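Local coordinates for ABC transporter, substrate binding protein (Mannopine) (PDB 5L9S) that probably serves as the periplasmic substrate-binding component of an ABC transporter, with mannopine as its likely ligand, at residues Ser82-Cys85 with Met86-Ile89; Ser294-Asp297 with Val298-Ile302. One frame throughout, in Å; residues are numbered along the deposited sequence.

Contact 1: Ser82-Cys85 with Met86-Ile89; sequences SDFC and MQFI
F84 and F88, four residues apart, meet because their first torsions differ: at 161° the F84 ring swings away from its own N, while at -63° that of F88 stays beside its N, and the two phenyl groups come to the same side of the chain. F88 comes in with its edge, led by CE2, which lies 3.5 Å from F84 CZ. The pair is an offset edge-to-face stack, with ring centroids 5.4 Å apart and planes inclined at 64°. Beside the stack, Q87 sets CG over the rim of one F88 face, 3.6 Å above the ring plane.

These side chains ride on a short, weakly bonded helix, 82-85, and the turn that carries the chain beyond it, in a solute-binding protein of the periplasmic-binding-protein type. The backbone bonds across the contact span three residues: F88 N donates to C85 O at 3.2 Å, while the bond from M86 N to D83 O is weak. At the start of the helix the carboxylate of D83 folds back on the backbone, its OD1 accepting from F84 N at 3.0 Å, and S82 OG is hydrogen-bonded to D80. M86 runs extended along the outer side, its CB 3.4 Å from D83 O. Helix 247-258 receives the aromatic side of the turn: F84 rests on L251 and I254, F88 on E255 and L258. C85, buried, turns its SG elsewhere, into the disulfide with C99, which ties the turn to the short strand 99-100.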
ATOM      1  N   SER A  82     -18.825   1.559   8.117  1.00 83.73           N
ATOM      2  CA  SER A  82     -19.067   2.945   8.566  1.00 84.67           C
ATOM      3  C   SER A  82     -19.639   3.078   9.998  1.00 89.77           C
ATOM      4  O   SER A  82     -19.104   3.854  10.785  1.00 88.84           O
ATOM      5  CB  SER A  82     -19.958   3.681   7.567  1.00 88.76           C
ATOM      6  OG  SER A  82     -19.295   3.804   6.319  1.00 90.54           O
ATOM      7  N   ASP A  83     -20.672   2.296  10.346  1.00 88.44           N
ATOM      8  CA  ASP A  83     -21.244   2.307  11.697  1.00 91.94           C
ATOM      9  C   ASP A  83     -20.228   1.825  12.755  1.00 93.22           C
ATOM     10  O   ASP A  83     -19.993   2.540  13.731  1.00 93.93           O
ATOM     11  CB  ASP A  83     -22.608   1.569  11.790  1.00 98.28           C
ATOM     12  CG  ASP A  83     -22.740   0.140  11.260  1.00110.24           C
ATOM     13  OD1 ASP A  83     -21.726  -0.409  10.745  1.00106.37           O
ATOM     14  OD2 ASP A  83     -23.866  -0.415  11.326  1.00119.18           O
ATOM     15  N   PHE A  84     -19.600   0.648  12.525  1.00 87.01           N
ATOM     16  CA  PHE A  84     -18.571   0.033  13.380  1.00 85.60           C
ATOM     17  C   PHE A  84     -17.344   0.949  13.579  1.00 87.93           C
ATOM     18  O   PHE A  84     -16.758   0.982  14.661  1.00 86.47           O
ATOM     19  CB  PHE A  84     -18.142  -1.324  12.772  1.00 85.42           C
ATOM     20  CG  PHE A  84     -16.821  -1.889  13.249  1.00 84.44           C
ATOM     21  CD1 PHE A  84     -16.760  -2.704  14.372  1.00 89.21           C
ATOM     22  CD2 PHE A  84     -15.640  -1.614  12.566  1.00 82.76           C
ATOM     23  CE1 PHE A  84     -15.538  -3.224  14.815  1.00 87.87           C
ATOM     24  CE2 PHE A  84     -14.419  -2.119  13.018  1.00 83.36           C
ATOM     25  CZ  PHE A  84     -14.376  -2.924  14.138  1.00 83.03           C
ATOM     26  N   CYS A  85     -16.963   1.654  12.508  1.00 85.05           N
ATOM     27  CA  CYS A  85     -15.840   2.572  12.378  1.00 84.25           C
ATOM     28  C   CYS A  85     -15.839   3.745  13.349  1.00 89.90           C
ATOM     29  O   CYS A  85     -14.765   4.264  13.674  1.00 88.35           O
ATOM     30  CB  CYS A  85     -15.769   3.066  10.939  1.00 84.31           C
ATOM     31  SG  CYS A  85     -15.360   1.775   9.737  1.00 86.37           S
ATOM     32  N   MET A  86     -17.036   4.205  13.741  1.00 89.47           N
ATOM     33  CA  MET A  86     -17.280   5.331  14.639  1.00 91.42           C
ATOM     34  C   MET A  86     -16.588   5.188  15.989  1.00 93.06           C
ATOM     35  O   MET A  86     -16.064   6.175  16.500  1.00 92.60           O
ATOM     36  CB  MET A  86     -18.791   5.554  14.816  1.00 98.32           C
ATOM     37  CG  MET A  86     -19.402   6.377  13.703  1.00102.81           C
ATOM     38  SD  MET A  86     -21.202   6.232  13.569  1.00112.33           S
ATOM     39  CE  MET A  86     -21.438   6.855  11.921  1.00107.90           C
ATOM     40  N   GLN A  87     -16.539   3.945  16.525  1.00 88.12           N
ATOM     41  CA  GLN A  87     -15.932   3.593  17.814  1.00 87.94           C
ATOM     42  C   GLN A  87     -14.411   3.853  17.880  1.00 87.34           C
ATOM     43  O   GLN A  87     -13.843   3.835  18.973  1.00 88.35           O
ATOM     44  CB  GLN A  87     -16.274   2.139  18.214  1.00 89.99           C
ATOM     45  CG  GLN A  87     -15.317   1.075  17.673  1.00 98.48           C
ATOM     46  CD  GLN A  87     -15.617  -0.330  18.142  1.00121.33           C
ATOM     47  OE1 GLN A  87     -15.640  -1.269  17.348  1.00114.51           O
ATOM     48  NE2 GLN A  87     -15.815  -0.523  19.442  1.00119.62           N
ATOM     49  N   PHE A  88     -13.764   4.104  16.738  1.00 79.17           N
ATOM     50  CA  PHE A  88     -12.328   4.368  16.705  1.00 75.90           C
ATOM     51  C   PHE A  88     -11.992   5.871  16.619  1.00 86.05           C
ATOM     52  O   PHE A  88     -10.905   6.244  16.155  1.00 85.23           O
ATOM     53  CB  PHE A  88     -11.651   3.542  15.597  1.00 72.45           C
ATOM     54  CG  PHE A  88     -11.763   2.056  15.826  1.00 71.76           C
ATOM     55  CD1 PHE A  88     -11.002   1.428  16.807  1.00 73.14           C
ATOM     56  CD2 PHE A  88     -12.650   1.289  15.089  1.00 72.75           C
ATOM     57  CE1 PHE A  88     -11.121   0.052  17.037  1.00 73.93           C
ATOM     58  CE2 PHE A  88     -12.762  -0.086  15.316  1.00 75.58           C
ATOM     59  CZ  PHE A  88     -11.998  -0.697  16.289  1.00 73.08           C
ATOM     60  N   ILE A  89     -12.925   6.730  17.101  1.00 88.47           N
ATOM     61  CA  ILE A  89     -12.788   8.198  17.188  1.00 90.13           C
ATOM     62  C   ILE A  89     -12.848   8.591  18.708  1.00 97.97           C
ATOM     63  O   ILE A  89     -13.391   9.617  19.116  1.00 99.29           O
ATOM     64  CB  ILE A  89     -13.755   8.985  16.218  1.00 94.21           C
ATOM     65  CG1 ILE A  89     -13.777   8.380  14.763  1.00 91.68           C
ATOM     66  CG2 ILE A  89     -13.471  10.507  16.193  1.00 95.36           C
ATOM     67  CD1 ILE A  89     -12.401   8.365  13.924  1.00 93.53           C
TER

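Contact 2: Ser294-Asp297 with Val298-Ile302; sequences SAAD and VENRI
D297 and R301, one turn apart on a short helix, lie side by side and point the same way, joined by a salt bridge. A single carboxylate oxygen does the work: D297 OD1 sits at the edge of the guanidinium, near its plane, 3.3 Å from R301 NH2. NE of R301 also donates to this oxygen, but both bonds are weak, and the two flat groups are turned 42° apart. The arginine reaches the acid by bending at chi3 (-73°).

What steadies the acid is its other oxygen. D297 OD2 accepts from S294 N at 2.9 Å, and in return S294 OG accepts from D297 N at 3.1 Å. This reciprocal pair is a capping box, with S294 as the N-cap of helix 295-300, and it leaves OD1 turned toward the arginine. Behind the cap, V298 N, E299 N and N300 N bond to the carbonyls four residues back, the last at 2.9 Å to A296 O. At the C-terminal end of the helix D297 O takes two donors, R301 N at 2.8 Å and I302 N at 3.0 Å, as R301 leaves helical geometry. I302 lays CD1 3.5 Å from the same D297 O.

Farther out, R163 bonds to the carbonyl oxygens of E299 and I302 at the C-terminal end. V298 and I302 press on L233 of strand 224-240, D297 and R301 touch Y228 of that strand, and A295 and E299 meet Q278 of helix 278-283, so this largely surface helix leans on both the long strand and helix 278-283.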
ATOM      1  N   SER A 294       8.387   8.101   9.342  1.00 35.18           N
ATOM      2  CA  SER A 294       7.908   8.390  10.691  1.00 35.20           C
ATOM      3  C   SER A 294       6.412   8.760  10.596  1.00 43.58           C
ATOM      4  O   SER A 294       5.917   8.935   9.484  1.00 45.37           O
ATOM      5  CB  SER A 294       8.703   9.557  11.260  1.00 34.39           C
ATOM      6  OG  SER A 294       8.345  10.723  10.541  1.00 37.86           O
ATOM      7  N   ALA A 295       5.729   8.961  11.725  1.00 40.65           N
ATOM      8  CA  ALA A 295       4.346   9.424  11.727  1.00 40.46           C
ATOM      9  C   ALA A 295       4.257  10.878  11.158  1.00 43.71           C
ATOM     10  O   ALA A 295       3.316  11.178  10.428  1.00 45.05           O
ATOM     11  CB  ALA A 295       3.758   9.361  13.130  1.00 42.44           C
ATOM     12  N   ALA A 296       5.256  11.740  11.415  1.00 37.81           N
ATOM     13  CA  ALA A 296       5.285  13.109  10.849  1.00 37.62           C
ATOM     14  C   ALA A 296       5.493  13.098   9.300  1.00 44.80           C
ATOM     15  O   ALA A 296       4.972  13.980   8.616  1.00 45.44           O
ATOM     16  CB  ALA A 296       6.352  13.946  11.522  1.00 38.89           C
ATOM     17  N   ASP A 297       6.228  12.093   8.745  1.00 42.34           N
ATOM     18  CA  ASP A 297       6.398  11.978   7.287  1.00 41.03           C
ATOM     19  C   ASP A 297       5.045  11.638   6.697  1.00 45.35           C
ATOM     20  O   ASP A 297       4.632  12.304   5.750  1.00 46.19           O
ATOM     21  CB  ASP A 297       7.432  10.901   6.878  1.00 41.53           C
ATOM     22  CG  ASP A 297       8.882  11.159   7.268  1.00 49.24           C
ATOM     23  OD1 ASP A 297       9.394  12.276   6.988  1.00 51.86           O
ATOM     24  OD2 ASP A 297       9.528  10.227   7.790  1.00 48.56           O
ATOM     25  N   VAL A 298       4.321  10.666   7.308  1.00 42.26           N
ATOM     26  CA  VAL A 298       2.982  10.231   6.881  1.00 42.85           C
ATOM     27  C   VAL A 298       1.974  11.424   6.881  1.00 51.58           C
ATOM     28  O   VAL A 298       1.289  11.622   5.882  1.00 54.35           O
ATOM     29  CB  VAL A 298       2.455   8.986   7.658  1.00 46.39           C
ATOM     30  CG1 VAL A 298       1.101   8.524   7.129  1.00 46.69           C
ATOM     31  CG2 VAL A 298       3.455   7.827   7.640  1.00 44.23           C
ATOM     32  N   GLU A 299       1.952  12.269   7.922  1.00 47.94           N
ATOM     33  CA  GLU A 299       0.994  13.381   7.933  1.00 48.14           C
ATOM     34  C   GLU A 299       1.427  14.624   7.147  1.00 51.12           C
ATOM     35  O   GLU A 299       0.550  15.356   6.680  1.00 52.93           O
ATOM     36  CB  GLU A 299       0.543  13.773   9.363  1.00 51.58           C
ATOM     37  CG  GLU A 299       1.628  14.095  10.385  1.00 67.13           C
ATOM     38  CD  GLU A 299       1.337  13.748  11.844  1.00 96.54           C
ATOM     39  OE1 GLU A 299       2.121  14.178  12.726  1.00 70.90           O
ATOM     40  OE2 GLU A 299       0.356  13.010  12.104  1.00 99.63           O
ATOM     41  N   ASN A 300       2.735  14.870   6.981  1.00 45.83           N
ATOM     42  CA  ASN A 300       3.203  16.094   6.319  1.00 45.83           C
ATOM     43  C   ASN A 300       3.823  15.983   4.922  1.00 46.84           C
ATOM     44  O   ASN A 300       3.959  17.019   4.272  1.00 46.29           O
ATOM     45  CB  ASN A 300       4.211  16.824   7.217  1.00 50.07           C
ATOM     46  CG  ASN A 300       3.800  17.019   8.661  1.00 67.30           C
ATOM     47  OD1 ASN A 300       2.636  16.857   9.048  1.00 65.77           O
ATOM     48  ND2 ASN A 300       4.760  17.384   9.491  1.00 58.94           N
ATOM     49  N   ARG A 301       4.264  14.795   4.476  1.00 42.23           N
ATOM     50  CA  ARG A 301       4.939  14.708   3.168  1.00 40.71           C
ATOM     51  C   ARG A 301       4.424  13.595   2.243  1.00 40.55           C
ATOM     52  O   ARG A 301       4.619  13.687   1.027  1.00 39.38           O
ATOM     53  CB  ARG A 301       6.453  14.526   3.349  1.00 39.55           C
ATOM     54  CG  ARG A 301       7.119  15.536   4.234  1.00 43.42           C
ATOM     55  CD  ARG A 301       8.569  15.690   3.889  1.00 50.90           C
ATOM     56  NE  ARG A 301       9.333  14.527   4.320  1.00 51.43           N
ATOM     57  CZ  ARG A 301      10.554  14.236   3.879  1.00 62.46           C
ATOM     58  NH1 ARG A 301      11.157  15.028   2.995  1.00 53.06           N
ATOM     59  NH2 ARG A 301      11.188  13.163   4.328  1.00 37.59           N
ATOM     60  N   ILE A 302       3.861  12.524   2.819  1.00 35.44           N
ATOM     61  CA  ILE A 302       3.361  11.378   2.065  1.00 34.98           C
ATOM     62  C   ILE A 302       2.044  11.711   1.316  1.00 40.57           C
ATOM     63  O   ILE A 302       1.256  12.559   1.747  1.00 40.06           O
ATOM     64  CB  ILE A 302       3.255  10.110   3.004  1.00 37.17           C
ATOM     65  CG1 ILE A 302       4.455   9.198   2.901  1.00 35.65           C
ATOM     66  CG2 ILE A 302       1.981   9.299   2.834  1.00 38.79           C
ATOM     67  CD1 ILE A 302       5.520   9.526   3.824  1.00 39.10           C
TER

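Followed from the N terminus, the chain makes contact 1 first, on helix 82-85 and the start of the loop that leads to strand 99-100, and contact 2 some two hundred residues later, ahead of the C-terminal helix 307-325. Each lies within one continuous stretch, so neither closes a long loop; they stand in series, neither nesting nor crossing. The centres of contacts 1 and 2 lie about 24 Å apart and their nearest atoms about 14 Å, so the two do not meet. Contact 1 joins its turn to helix 247-258 and, through a disulfide, to strand 99-100, whereas contact 2 sets its helix against strand 224-240 and helix 278-283. Strand 103-116 pairs with both 99-100 and 224-240, connecting the two neighbourhoods through the central sheet.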